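Side-chain contact in PA4485 (Pseudomonas aeruginosa, PDB 4AVR), which is probably a lytic transglycosylase that cleaves peptidoglycan, with a strong preference for naked glycan strands lacking stem peptides: residues Ile69-Ser72 against Gly78-Met81. Sequence-based numbering, arbitrary orientation.
Sequences IDVS and GLGM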
ATOM      1  N   ILE A  69      11.893   4.047   5.282  1.00  8.69           N
ATOM      2  CA  ILE A  69      11.810   3.932   3.827  1.00  8.84           C
ATOM      3  C   ILE A  69      10.495   3.281   3.450  1.00  8.66           C
ATOM      4  O   ILE A  69      10.006   2.420   4.167  1.00 10.12           O
ATOM      5  CB  ILE A  69      13.034   3.150   3.285  1.00  9.41           C
ATOM      6  CG1 ILE A  69      13.230   3.324   1.777  1.00 10.56           C
ATOM      7  CG2 ILE A  69      13.012   1.683   3.705  1.00 10.65           C
ATOM      8  CD1 ILE A  69      14.611   2.918   1.301  1.00 12.52           C
ATOM      9  N   ASP A  70       9.911   3.722   2.336  1.00  8.18           N
ATOM     10  CA  ASP A  70       8.735   3.090   1.750  1.00  8.23           C
ATOM     11  C   ASP A  70       9.118   2.604   0.365  1.00  8.00           C
ATOM     12  O   ASP A  70       9.611   3.396  -0.426  1.00  9.77           O
ATOM     13  CB  ASP A  70       7.575   4.088   1.617  1.00  9.37           C
ATOM     14  CG  ASP A  70       7.184   4.753   2.941  1.00 11.33           C
ATOM     15  OD1 ASP A  70       7.348   4.152   4.027  1.00 12.77           O
ATOM     16  OD2 ASP A  70       6.707   5.901   2.890  1.00 13.77           O
ATOM     17  N   VAL A  71       8.898   1.322   0.066  1.00  7.75           N
ATOM     18  CA  VAL A  71       9.381   0.738  -1.185  1.00  7.63           C
ATOM     19  C   VAL A  71       8.223   0.352  -2.109  1.00  7.41           C
ATOM     20  O   VAL A  71       7.081   0.197  -1.683  1.00  7.83           O
ATOM     21  CB  VAL A  71      10.304  -0.485  -0.918  1.00  8.45           C
ATOM     22  CG1 VAL A  71      11.447  -0.098   0.013  1.00  9.69           C
ATOM     23  CG2 VAL A  71       9.517  -1.666  -0.368  1.00  9.16           C
ATOM     24  N   SER A  72       8.546   0.182  -3.384  1.00  7.64           N
ATOM     25  CA  SER A  72       7.564  -0.277  -4.356  1.00  8.24           C
ATOM     26  C   SER A  72       7.117  -1.710  -4.076  1.00  8.26           C
ATOM     27  O   SER A  72       7.781  -2.466  -3.368  1.00  8.55           O
ATOM     28  CB  SER A  72       8.150  -0.226  -5.748  1.00  8.63           C
ATOM     29  OG  SER A  72       9.191  -1.194  -5.852  1.00 10.08           O
ATOM     30  N   GLY A  78      10.884  -8.615  -3.517  1.00 11.61           N
ATOM     31  CA  GLY A  78      12.290  -8.996  -3.387  1.00 12.30           C
ATOM     32  C   GLY A  78      12.744  -9.086  -1.932  1.00 11.54           C
ATOM     33  O   GLY A  78      13.619  -9.873  -1.610  1.00 13.90           O
ATOM     34  N   LEU A  79      12.125  -8.279  -1.071  1.00 10.86           N
ATOM     35  CA  LEU A  79      12.429  -8.276   0.364  1.00 10.98           C
ATOM     36  C   LEU A  79      11.646  -9.324   1.146  1.00 11.41           C
ATOM     37  O   LEU A  79      11.885  -9.502   2.337  1.00 12.51           O
ATOM     38  CB  LEU A  79      12.173  -6.886   0.936  1.00 10.17           C
ATOM     39  CG  LEU A  79      13.169  -5.814   0.505  1.00 10.56           C
ATOM     40  CD1 LEU A  79      12.606  -4.426   0.779  1.00 11.50           C
ATOM     41  CD2 LEU A  79      14.502  -5.993   1.209  1.00 11.79           C
ATOM     42  N   GLY A  80      10.717 -10.019   0.502  1.00 11.75           N
ATOM     43  CA  GLY A  80       9.880 -10.993   1.191  1.00 12.76           C
ATOM     44  C   GLY A  80       8.968 -10.401   2.245  1.00 13.29           C
ATOM     45  O   GLY A  80       8.685 -11.041   3.259  1.00 15.95           O
ATOM     46  N   MET A  81       8.490  -9.183   2.007  1.00 12.64           N
ATOM     47  CA  MET A  81       7.692  -8.446   2.998  1.00 13.23           C
ATOM     48  C   MET A  81       6.232  -8.210   2.586  1.00 13.02           C
ATOM     49  O   MET A  81       5.530  -7.436   3.235  1.00 13.73           O
ATOM     50  CB  MET A  81       8.373  -7.133   3.391  1.00 15.34           C
ATOM     51  CG  MET A  81       8.403  -6.093   2.317  1.00 15.49           C
ATOM     52  SD  MET A  81       9.346  -4.611   2.744  1.00 15.90           S
ATOM     53  CE  MET A  81       8.146  -3.725   3.691  1.00 15.96           C
TER
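Met81 reaches Val71 with SD anti to CA about the CB-CG bond (chi2 -174°), while Leu79 brings CD1 to the same valine, its chi2 of 163° setting CD1 nearly trans to CA. Both side chains meet one branch of the valine, Leu79 through its CD1 methyl and Met81 through its sulfur, since chi3 (-82°) turns the CE methyl aside: CG2 of Val71 lies 4.3 Å from both CD1 of Leu79 and SD of Met81. SD of Met81 and CD1 of Leu79 are themselves 3.8 Å apart, completing a small triangle with the valine methyl. No hydrogen bond joins the two segments, whose backbones stay well apart, with 9.6 Å between CA of Val71 and CA of Leu79; the contact is apolar and buried.

Gly80, with positive phi, ends helix 73-79 in a Schellman motif, and its neighbours Leu79 and Met81 both direct CB toward the strand. At the helix start, Ser72 is the N-cap, its OG accepting from Ala75 N. Val44 packs against Leu79, and Ala6 against Met81, extending the apolar cluster. Strand 67-71 passes through Ser72 into a short helix whose C-terminal end packs back on the apolar core, consistent with the double-psi beta-barrel of the RlpA family.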